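Local coordinates for protein esterase D (Lactobacillus rhamnosus, PDB 3DKR) that probably hydrolyses carboxylic esters as a serine hydrolase of the alpha/beta hydrolase fold, with a predicted serine-histidine-aspartate catalytic triad, at residues P15-G20 / V85-A90; D75-E80 / G104-K109; H133-F138 / A160-Q165; Q205-L210 / V216-Y221. All coordinates share one frame; numbering follows the deposited sequence.

Contact 1. Residues P15-G20 / V85-A90; sequences PFEYEG and VAHMTA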
# COMPACT_ATOMS: atom_id res chain seq x y z
N PRO A 15 9.03 -8.79 7.80
CA PRO A 15 8.01 -9.29 6.88
C PRO A 15 7.36 -10.50 7.53
O PRO A 15 8.00 -11.15 8.36
CB PRO A 15 8.82 -9.73 5.65
CG PRO A 15 10.21 -9.86 6.13
CD PRO A 15 10.39 -8.94 7.27
N PHE A 16 6.11 -10.80 7.19
CA PHE A 16 5.46 -11.98 7.78
C PHE A 16 4.48 -12.64 6.83
O PHE A 16 4.05 -12.03 5.86
CB PHE A 16 4.80 -11.67 9.13
CG PHE A 16 3.60 -10.75 9.07
CD1 PHE A 16 3.74 -9.36 9.11
CD2 PHE A 16 2.31 -11.27 9.05
CE1 PHE A 16 2.64 -8.53 9.08
CE2 PHE A 16 1.22 -10.44 9.03
CZ PHE A 16 1.39 -9.06 9.05
N GLU A 17 4.17 -13.89 7.12
CA GLU A 17 3.37 -14.71 6.22
C GLU A 17 2.49 -15.65 6.99
O GLU A 17 2.95 -16.31 7.93
CB GLU A 17 4.24 -15.52 5.27
CG GLU A 17 3.43 -16.34 4.26
CD GLU A 17 4.22 -16.89 3.08
OE1 GLU A 17 5.46 -16.73 3.02
OE2 GLU A 17 3.57 -17.48 2.18
N TYR A 18 1.23 -15.71 6.59
CA TYR A 18 0.29 -16.69 7.09
C TYR A 18 -0.05 -17.67 6.00
O TYR A 18 -0.41 -17.27 4.88
CB TYR A 18 -1.01 -16.02 7.53
CG TYR A 18 -0.87 -14.97 8.59
CD1 TYR A 18 0.15 -15.02 9.54
CD2 TYR A 18 -1.80 -13.93 8.67
CE1 TYR A 18 0.26 -14.03 10.53
CE2 TYR A 18 -1.70 -12.96 9.64
CZ TYR A 18 -0.66 -13.00 10.56
OH TYR A 18 -0.58 -12.02 11.54
N GLU A 19 0.02 -18.95 6.33
CA GLU A 19 -0.33 -19.99 5.35
C GLU A 19 -1.83 -20.07 5.18
O GLU A 19 -2.58 -19.92 6.13
CB GLU A 19 0.19 -21.35 5.80
CG GLU A 19 1.68 -21.38 6.05
CD GLU A 19 2.50 -20.85 4.89
OE1 GLU A 19 2.27 -21.28 3.73
OE2 GLU A 19 3.38 -19.98 5.15
N GLY A 20 -2.25 -20.32 3.94
CA GLY A 20 -3.65 -20.57 3.65
C GLY A 20 -3.84 -21.85 2.87
O GLY A 20 -3.03 -22.78 2.98
N VAL A 85 4.47 -10.86 -5.14
CA VAL A 85 3.39 -11.44 -5.96
C VAL A 85 3.80 -12.85 -6.46
O VAL A 85 3.05 -13.81 -6.32
CB VAL A 85 3.02 -10.52 -7.12
CG1 VAL A 85 2.12 -11.25 -8.14
CG2 VAL A 85 2.34 -9.25 -6.60
N ALA A 86 5.00 -12.97 -7.03
CA ALA A 86 5.45 -14.26 -7.55
C ALA A 86 5.51 -15.35 -6.48
O ALA A 86 5.17 -16.51 -6.72
CB ALA A 86 6.81 -14.12 -8.22
N HIS A 87 5.94 -14.96 -5.28
CA HIS A 87 6.01 -15.87 -4.13
C HIS A 87 4.65 -16.52 -3.88
O HIS A 87 4.56 -17.72 -3.59
CB HIS A 87 6.44 -15.06 -2.90
CG HIS A 87 6.47 -15.84 -1.63
ND1 HIS A 87 7.45 -16.77 -1.34
CD2 HIS A 87 5.64 -15.83 -0.55
CE1 HIS A 87 7.23 -17.29 -0.15
NE2 HIS A 87 6.13 -16.73 0.35
N MET A 88 3.59 -15.73 -4.03
CA MET A 88 2.24 -16.14 -3.69
C MET A 88 1.57 -16.83 -4.87
O MET A 88 0.86 -17.83 -4.67
CB MET A 88 1.42 -14.96 -3.19
CG MET A 88 1.94 -14.38 -1.85
SD MET A 88 1.86 -15.56 -0.48
CE MET A 88 0.23 -15.23 0.15
N THR A 89 1.79 -16.35 -6.09
CA THR A 89 1.22 -17.03 -7.26
C THR A 89 1.89 -18.39 -7.51
O THR A 89 1.37 -19.20 -8.28
CB THR A 89 1.30 -16.19 -8.54
OG1 THR A 89 2.67 -15.94 -8.87
CG2 THR A 89 0.52 -14.89 -8.40
N ALA A 90 3.04 -18.66 -6.90
CA ALA A 90 3.62 -20.02 -6.99
C ALA A 90 2.84 -21.05 -6.15
O ALA A 90 2.91 -22.25 -6.43
CB ALA A 90 5.07 -19.98 -6.55
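E17 of the edge strand 16-18 and H87 near the C-terminal end of helix 74-89 meet in a histidine-carboxylate hydrogen bond, and M88 adds a sulfur beside it. E17 has the most surface buried here. CG lies anti to the backbone N (chi1 -177°) and the chain runs on extended, which carries the carboxylate straight across to the helix. There OE1 of E17 accepts a bond from NE2 of H87 at 2.8 Å, with an N-H...O angle of 156°; the donor meets the oxygen on the syn side, somewhat out of the carboxylate plane. Carboxylate and imidazole are turned 70° apart, although the carboxylate carbon sits in the plane of the ring at its edge. The acid may favour a protonated H87, a pull that the nearby K91 would weaken. The pair illustrates how one polar bond can link the rim of an alpha/beta hydrolase sheet to a helix packed on it: strand 16-18 is the outermost strand at its end of the sheet, running antiparallel to its neighbour 51-54, and Y53 of that neighbour touches E17, H87 and M88. The methionine chain folds back at chi2 and chi3 and passes alongside the carboxylate, its SD 3.7 Å from OE2 of E17. While OE1 is held by H87, OE2 forms a salt bridge with K91, just beyond the helix, and E19 supplies a second carboxylate to that lysine.

Contact 2. Residues D75-E80 / G104-K109; sequences DIWWAE and GIFAMK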
# COMPACT_ATOMS: atom_id res chain seq x y z
N ASP A 75 12.02 1.98 -7.59
CA ASP A 75 12.43 0.85 -8.41
C ASP A 75 12.69 -0.38 -7.56
O ASP A 75 12.23 -1.48 -7.89
CB ASP A 75 13.63 1.23 -9.29
CG ASP A 75 13.28 2.33 -10.28
OD1 ASP A 75 12.25 2.19 -11.00
OD2 ASP A 75 14.00 3.35 -10.29
N ILE A 76 13.37 -0.19 -6.43
CA ILE A 76 13.60 -1.29 -5.47
C ILE A 76 12.26 -1.82 -4.95
O ILE A 76 12.03 -3.04 -4.91
CB ILE A 76 14.51 -0.85 -4.30
CG1 ILE A 76 15.92 -0.55 -4.81
CG2 ILE A 76 14.54 -1.90 -3.20
CD1 ILE A 76 16.83 0.13 -3.81
N TRP A 77 11.39 -0.91 -4.56
CA TRP A 77 10.11 -1.29 -3.96
C TRP A 77 9.23 -2.00 -4.99
O TRP A 77 8.47 -2.91 -4.64
CB TRP A 77 9.38 -0.07 -3.38
CG TRP A 77 10.21 0.63 -2.34
CD1 TRP A 77 11.11 0.06 -1.49
CD2 TRP A 77 10.19 2.02 -2.04
NE1 TRP A 77 11.66 1.02 -0.67
CE2 TRP A 77 11.12 2.24 -0.99
CE3 TRP A 77 9.49 3.12 -2.55
CZ2 TRP A 77 11.36 3.51 -0.46
CZ3 TRP A 77 9.73 4.39 -2.01
CH2 TRP A 77 10.66 4.56 -0.98
N TRP A 78 9.34 -1.59 -6.25
CA TRP A 78 8.62 -2.30 -7.31
C TRP A 78 9.15 -3.72 -7.48
O TRP A 78 8.38 -4.68 -7.56
CB TRP A 78 8.69 -1.51 -8.62
CG TRP A 78 8.17 -2.22 -9.84
CD1 TRP A 78 8.80 -2.34 -11.04
CD2 TRP A 78 6.90 -2.89 -10.00
NE1 TRP A 78 8.03 -3.04 -11.93
CE2 TRP A 78 6.85 -3.39 -11.32
CE3 TRP A 78 5.81 -3.11 -9.16
CZ2 TRP A 78 5.76 -4.10 -11.82
CZ3 TRP A 78 4.70 -3.83 -9.66
CH2 TRP A 78 4.70 -4.32 -10.97
N ALA A 79 10.47 -3.89 -7.51
CA ALA A 79 11.04 -5.25 -7.57
C ALA A 79 10.57 -6.10 -6.37
O ALA A 79 10.27 -7.29 -6.50
CB ALA A 79 12.56 -5.19 -7.59
N GLU A 80 10.51 -5.48 -5.20
CA GLU A 80 10.10 -6.20 -3.98
C GLU A 80 8.63 -6.61 -4.06
O GLU A 80 8.25 -7.72 -3.67
CB GLU A 80 10.40 -5.37 -2.73
CG GLU A 80 11.91 -5.26 -2.50
CD GLU A 80 12.36 -4.27 -1.42
OE1 GLU A 80 11.64 -3.31 -1.08
OE2 GLU A 80 13.49 -4.47 -0.89
N GLY A 104 -0.06 0.72 -2.86
CA GLY A 104 -1.14 0.70 -3.86
C GLY A 104 -0.70 1.08 -5.27
O GLY A 104 -1.28 0.63 -6.25
N ILE A 105 0.34 1.91 -5.38
CA ILE A 105 0.92 2.22 -6.68
C ILE A 105 1.43 0.90 -7.27
O ILE A 105 1.17 0.59 -8.43
CB ILE A 105 2.10 3.22 -6.57
CG1 ILE A 105 1.59 4.59 -6.13
CG2 ILE A 105 2.88 3.36 -7.91
CD1 ILE A 105 2.72 5.48 -5.58
N PHE A 106 2.13 0.12 -6.45
CA PHE A 106 2.69 -1.14 -6.93
C PHE A 106 1.61 -2.21 -7.13
O PHE A 106 1.71 -3.01 -8.06
CB PHE A 106 3.79 -1.63 -5.98
CG PHE A 106 4.84 -0.58 -5.73
CD1 PHE A 106 5.50 0.02 -6.79
CD2 PHE A 106 5.15 -0.15 -4.44
CE1 PHE A 106 6.46 1.00 -6.58
CE2 PHE A 106 6.11 0.81 -4.22
CZ PHE A 106 6.75 1.40 -5.28
N ALA A 107 0.56 -2.20 -6.31
CA ALA A 107 -0.57 -3.11 -6.52
C ALA A 107 -1.20 -2.88 -7.88
O ALA A 107 -1.50 -3.83 -8.61
CB ALA A 107 -1.63 -2.95 -5.44
N MET A 108 -1.38 -1.61 -8.24
CA MET A 108 -1.98 -1.29 -9.52
C MET A 108 -1.03 -1.65 -10.65
O MET A 108 -1.47 -2.18 -11.68
CB MET A 108 -2.41 0.18 -9.58
CG MET A 108 -3.54 0.53 -8.62
SD MET A 108 -5.00 -0.57 -8.66
CE MET A 108 -5.36 -0.59 -10.42
N LYS A 109 0.27 -1.40 -10.50
CA LYS A 109 1.22 -1.76 -11.55
C LYS A 109 1.28 -3.28 -11.73
O LYS A 109 1.44 -3.79 -12.84
CB LYS A 109 2.61 -1.18 -11.30
CG LYS A 109 3.50 -1.19 -12.53
CD LYS A 109 4.86 -0.59 -12.25
CE LYS A 109 5.73 -0.54 -13.50
NZ LYS A 109 5.35 0.56 -14.43
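W77 starts the contact along helix 74-89: its CB lies above the CE2-CZ side of the F106 ring, 3.5 Å from CE2. The indole itself leads away from helix 101-113: CG stands beside the backbone N (chi1 -58°), and NE1 is hydrogen-bonded to the carbonyl oxygen of S58. The backbone between W77 and W78 covers one face of the F106 ring, with the carbonyl carbon of W77 over its centre and the amide N of W78 nearer its rim. Helix 74-89 leads into strand 94-99 of the alpha/beta hydrolase sheet and helix 101-113 leaves it, through the nucleophile elbow at S101, the predicted nucleophile; their short segments cross at -56° with axes 9.9 Å apart. At W78 the first torsion changes, CG now anti to the backbone N (chi1 171°), and the indole swings over to the second helix. Its CB approaches CE1 of F106 at 3.9 Å, while CZ3 reaches the backbone O of F106 at 3.5 Å. K109, extended as far as CE and then turned at chi4, crosses the indole at about a right angle, CD lying over the six-membered ring in a CH-pi contact. NZ is farther off, at most weakly attracted to the five-membered ring. F172 of helix 155-178 meets the rings of both F106 and W78.

Contact 3. Residues H133-F138 / A160-Q165; sequences HLVPGF and AYLPGQ. With ACT (acetate ion), chain C.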
# COMPACT_ATOMS: atom_id res chain seq x y z
N HIS A 133 0.22 15.68 1.20
CA HIS A 133 0.82 16.38 2.32
C HIS A 133 1.66 15.37 3.11
O HIS A 133 1.34 15.07 4.26
CB HIS A 133 -0.27 16.96 3.22
CG HIS A 133 -1.08 18.05 2.59
ND1 HIS A 133 -1.99 17.81 1.59
CD2 HIS A 133 -1.14 19.37 2.85
CE1 HIS A 133 -2.57 18.95 1.24
NE2 HIS A 133 -2.07 19.92 1.99
N LEU A 134 2.71 14.84 2.48
CA LEU A 134 3.56 13.81 3.09
C LEU A 134 4.78 14.38 3.81
O LEU A 134 5.42 13.68 4.60
CB LEU A 134 4.01 12.80 2.04
CG LEU A 134 2.90 11.82 1.66
CD1 LEU A 134 3.26 11.14 0.35
CD2 LEU A 134 2.66 10.77 2.76
N VAL A 135 5.11 15.65 3.54
CA VAL A 135 6.33 16.21 4.12
C VAL A 135 6.18 16.45 5.63
O VAL A 135 7.02 16.00 6.40
CB VAL A 135 6.80 17.49 3.41
CG1 VAL A 135 7.91 18.15 4.20
CG2 VAL A 135 7.29 17.15 2.00
N PRO A 136 5.10 17.12 6.06
CA PRO A 136 4.95 17.24 7.51
C PRO A 136 4.82 15.89 8.21
O PRO A 136 5.39 15.69 9.29
CB PRO A 136 3.67 18.07 7.66
CG PRO A 136 3.51 18.76 6.36
CD PRO A 136 4.02 17.80 5.34
N GLY A 137 4.11 14.96 7.57
CA GLY A 137 4.01 13.60 8.09
C GLY A 137 5.36 12.94 8.27
O GLY A 137 5.63 12.32 9.30
N PHE A 138 6.23 13.05 7.26
CA PHE A 138 7.55 12.43 7.32
C PHE A 138 8.37 13.07 8.44
O PHE A 138 8.97 12.38 9.24
CB PHE A 138 8.30 12.55 5.99
CG PHE A 138 9.50 11.65 5.88
CD1 PHE A 138 9.48 10.52 5.07
CD2 PHE A 138 10.66 11.91 6.62
CE1 PHE A 138 10.58 9.69 4.98
CE2 PHE A 138 11.76 11.07 6.54
CZ PHE A 138 11.72 9.96 5.72
N ALA A 160 17.03 17.64 2.63
CA ALA A 160 17.97 17.44 1.54
C ALA A 160 17.58 16.30 0.61
O ALA A 160 17.87 16.35 -0.58
CB ALA A 160 19.36 17.19 2.09
N TYR A 161 16.96 15.26 1.17
CA TYR A 161 16.64 14.04 0.40
C TYR A 161 15.14 13.88 0.09
O TYR A 161 14.78 13.28 -0.93
CB TYR A 161 17.03 12.80 1.20
CG TYR A 161 18.49 12.40 1.23
CD1 TYR A 161 19.08 11.75 0.14
CD2 TYR A 161 19.24 12.57 2.38
CE1 TYR A 161 20.42 11.33 0.19
CE2 TYR A 161 20.57 12.16 2.44
CZ TYR A 161 21.15 11.54 1.34
OH TYR A 161 22.47 11.13 1.41
N LEU A 162 14.28 14.37 0.98
CA LEU A 162 12.84 14.03 0.91
C LEU A 162 12.15 14.55 -0.36
O LEU A 162 11.41 13.81 -1.01
CB LEU A 162 12.11 14.49 2.17
CG LEU A 162 10.60 14.22 2.26
CD1 LEU A 162 10.29 12.75 1.99
CD2 LEU A 162 10.11 14.65 3.63
N PRO A 163 12.39 15.82 -0.74
CA PRO A 163 11.76 16.29 -1.98
C PRO A 163 12.11 15.43 -3.19
O PRO A 163 11.25 15.15 -4.03
CB PRO A 163 12.30 17.72 -2.13
CG PRO A 163 12.60 18.13 -0.75
CD PRO A 163 13.17 16.90 -0.11
N GLY A 164 13.36 14.98 -3.26
CA GLY A 164 13.82 14.19 -4.38
C GLY A 164 13.18 12.81 -4.41
O GLY A 164 12.83 12.31 -5.48
N GLN A 165 13.00 12.20 -3.23
CA GLN A 165 12.35 10.89 -3.19
C GLN A 165 10.86 11.01 -3.48
O GLN A 165 10.32 10.17 -4.21
CB GLN A 165 12.57 10.15 -1.88
CG GLN A 165 12.01 8.73 -1.94
CD GLN A 165 12.49 7.89 -0.78
OE1 GLN A 165 12.02 8.04 0.33
NE2 GLN A 165 13.48 7.03 -1.04
C ACT C . 3.97 17.25 0.53
O ACT C . 4.04 17.54 1.74
OXT ACT C . 3.87 16.03 0.26
CH3 ACT C . 4.05 18.29 -0.55
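L162 reaches from helix 155-178 to V135 and F138 of helix 134-149, and its two methyls do the touching. From CB, which points toward the other helix, the chain goes on with CG anti to the backbone N (chi1 180°), and there it forks. CD1 lies over one face of the F138 ring, 4.3 Å from the centroid and 27° off the normal, a CH-pi contact displaced toward CD1 of the phenyl group, which it approaches at 3.9 Å. CD2 packs at the base of the phenyl group, on CG and on CB of F138, the latter at 3.6 Å, and reaches CG2 of V135 at 4.1 Å. Both methyls lie on the same side of the ring plane, CD1 over the ring and CD2 by its root. The two helices belong to the segment inserted between strands 119-122 and 187-192, the place where many alpha/beta hydrolases carry their cap; L69 of helix 66-71 and I158 also touch F138, and Y31 touches L162. At the start of helix 134-149 an acetate, probably from the crystallisation liquor, binds the first turn. Its OXT accepts from the backbone N of L134 at 2.8 Å. Its O accepts from the backbone N of V135, also at 2.8 Å. H132 ND1 is a further hydrogen-bonding partner of the ion. Across the helices the contact is wholly apolar, without a single hydrogen bond, so its hold comes from dispersion and the burial of L162 and F138; the acetate occupies two backbone N-H groups of the first turn, a place where the helix dipole would be expected to favour an anion.

Contact 4. Residues Q205-L210 / V216-Y221; sequences QLRDAL and VDFHWY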
# COMPACT_ATOMS: atom_id res chain seq x y z
N GLN A 205 -10.64 9.72 -9.51
CA GLN A 205 -9.89 9.70 -10.76
C GLN A 205 -9.37 8.29 -11.10
O GLN A 205 -9.36 7.87 -12.26
CB GLN A 205 -8.72 10.69 -10.72
CG GLN A 205 -9.11 12.16 -10.79
CD GLN A 205 -7.98 13.03 -11.38
OE1 GLN A 205 -6.79 12.70 -11.25
NE2 GLN A 205 -8.35 14.11 -12.06
N LEU A 206 -8.94 7.56 -10.07
CA LEU A 206 -8.49 6.19 -10.26
C LEU A 206 -9.66 5.35 -10.77
O LEU A 206 -9.54 4.69 -11.80
CB LEU A 206 -7.92 5.63 -8.94
CG LEU A 206 -7.56 4.15 -8.90
CD1 LEU A 206 -6.55 3.80 -9.99
CD2 LEU A 206 -7.06 3.79 -7.48
N ARG A 207 -10.79 5.42 -10.08
CA ARG A 207 -12.01 4.74 -10.51
C ARG A 207 -12.33 5.02 -11.97
O ARG A 207 -12.57 4.10 -12.76
CB ARG A 207 -13.18 5.17 -9.65
CG ARG A 207 -14.54 4.57 -10.07
CD ARG A 207 -15.69 5.33 -9.42
NE ARG A 207 -15.76 6.70 -9.93
CZ ARG A 207 -16.54 7.65 -9.42
NH1 ARG A 207 -17.33 7.40 -8.39
NH2 ARG A 207 -16.52 8.87 -9.97
N ASP A 208 -12.34 6.30 -12.33
CA ASP A 208 -12.70 6.70 -13.69
C ASP A 208 -11.69 6.27 -14.77
O ASP A 208 -12.07 6.13 -15.95
CB ASP A 208 -12.91 8.22 -13.75
CG ASP A 208 -14.10 8.69 -12.93
OD1 ASP A 208 -14.89 7.86 -12.42
OD2 ASP A 208 -14.25 9.93 -12.81
N ALA A 209 -10.42 6.09 -14.41
CA ALA A 209 -9.38 5.72 -15.38
C ALA A 209 -9.39 4.23 -15.70
O ALA A 209 -8.79 3.81 -16.68
CB ALA A 209 -7.98 6.13 -14.89
N LEU A 210 -10.05 3.45 -14.85
CA LEU A 210 -10.05 1.98 -14.97
C LEU A 210 -11.10 1.53 -15.98
O LEU A 210 -12.01 0.76 -15.67
CB LEU A 210 -10.28 1.33 -13.61
CG LEU A 210 -9.06 1.46 -12.68
CD1 LEU A 210 -9.45 1.26 -11.23
CD2 LEU A 210 -7.95 0.51 -13.09
N VAL A 216 -15.23 -2.21 -10.72
CA VAL A 216 -14.55 -1.38 -9.74
C VAL A 216 -15.40 -1.28 -8.48
O VAL A 216 -16.50 -0.71 -8.49
CB VAL A 216 -14.24 0.02 -10.29
CG1 VAL A 216 -13.51 0.84 -9.24
CG2 VAL A 216 -13.40 -0.10 -11.55
N ASP A 217 -14.90 -1.83 -7.38
CA ASP A 217 -15.63 -1.86 -6.11
C ASP A 217 -15.12 -0.72 -5.23
O ASP A 217 -14.03 -0.80 -4.66
CB ASP A 217 -15.41 -3.21 -5.43
CG ASP A 217 -16.24 -3.39 -4.17
OD1 ASP A 217 -17.24 -2.66 -3.96
OD2 ASP A 217 -15.90 -4.31 -3.39
N PHE A 218 -15.92 0.35 -5.12
CA PHE A 218 -15.47 1.62 -4.54
C PHE A 218 -16.07 1.87 -3.16
O PHE A 218 -17.30 1.82 -2.97
CB PHE A 218 -15.86 2.76 -5.49
CG PHE A 218 -15.31 4.12 -5.09
CD1 PHE A 218 -14.16 4.61 -5.70
CD2 PHE A 218 -15.95 4.93 -4.17
CE1 PHE A 218 -13.66 5.85 -5.37
CE2 PHE A 218 -15.45 6.18 -3.82
CZ PHE A 218 -14.29 6.64 -4.43
N HIS A 219 -15.21 2.19 -2.19
CA HIS A 219 -15.63 2.41 -0.81
C HIS A 219 -14.99 3.65 -0.20
O HIS A 219 -13.78 3.82 -0.29
CB HIS A 219 -15.28 1.20 0.03
CG HIS A 219 -16.02 -0.02 -0.39
ND1 HIS A 219 -17.28 -0.32 0.09
CD2 HIS A 219 -15.71 -0.99 -1.28
CE1 HIS A 219 -17.70 -1.43 -0.48
NE2 HIS A 219 -16.77 -1.86 -1.32
N TRP A 220 -15.84 4.50 0.37
CA TRP A 220 -15.44 5.74 1.05
C TRP A 220 -15.62 5.54 2.55
O TRP A 220 -16.70 5.09 2.97
CB TRP A 220 -16.31 6.90 0.57
CG TRP A 220 -15.74 8.25 0.87
CD1 TRP A 220 -16.08 9.09 1.90
CD2 TRP A 220 -14.73 8.93 0.13
NE1 TRP A 220 -15.32 10.24 1.85
CE2 TRP A 220 -14.48 10.16 0.77
CE3 TRP A 220 -13.99 8.60 -1.00
CZ2 TRP A 220 -13.53 11.08 0.29
CZ3 TRP A 220 -13.06 9.49 -1.48
CH2 TRP A 220 -12.84 10.72 -0.84
N TYR A 221 -14.60 5.86 3.35
CA TYR A 221 -14.62 5.64 4.80
C TYR A 221 -14.75 7.01 5.45
O TYR A 221 -13.78 7.68 5.76
CB TYR A 221 -13.38 4.82 5.24
CG TYR A 221 -13.46 3.46 4.59
CD1 TYR A 221 -14.26 2.45 5.13
CD2 TYR A 221 -12.80 3.21 3.39
CE1 TYR A 221 -14.38 1.21 4.48
CE2 TYR A 221 -12.91 1.98 2.74
CZ TYR A 221 -13.72 1.00 3.28
OH TYR A 221 -13.81 -0.20 2.62
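R207 of helix 202-209 and L210, just past its end, lie against V216 and F218, alternate residues on one side of strand 216-221. The aliphatic part of the arginine makes most of the first shell. Its CG touches CG1 of V216 at 4.0 Å, and CD of R207 stands 4.1 Å from CD1 of F218, approaching that ring obliquely. On the other branch of the valine, CG2 of V216 meets CB of L210 at 4.0 Å. A bend at chi3 (66°) turns the arginine head back toward its own helix, where NE and NH2 both grip OD1 of D208, side-on, from the same face of the carboxylate plane. The bond from NE of R207 to OD1 of D208, 2.9 Å long, forms part of a salt bridge. Farther out, Y204 lays its ring near those of F218 and W220, and I189 of strand 187-192 touches V216. Strand 187-192, helix 202-209 and strand 216-221 form a beta-alpha-beta unit at the edge of the sheet, and the contact packs the helix onto the second strand of the unit, 216-221. D208 holds the guanidinium, whose carbon is far enough from the F218 ring for at most a weak cation-pi attraction; the helix is held here mainly by methylene and methyl contacts.

How the contacts relate
From the N terminus, contact 1 closes the first long loop, tying edge strand 16-18 to the end of helix 74-89. Contact 2 opens inside that loop and closes beyond it, joining an earlier part of the same helix to helix 101-113, so the two cross along the chain. Contact 3 follows in series, pairing two helices inserted before strand 187-192, and contact 4 closes a short loop within the last beta-alpha-beta unit. Contacts 1 and 4 involve the two outermost strands of one sheet. Contact 2 shares helix 74-89 with contact 1 and touches the other two: W77 packs on Q165 of contact 3, and M108 on L210 of contact 4.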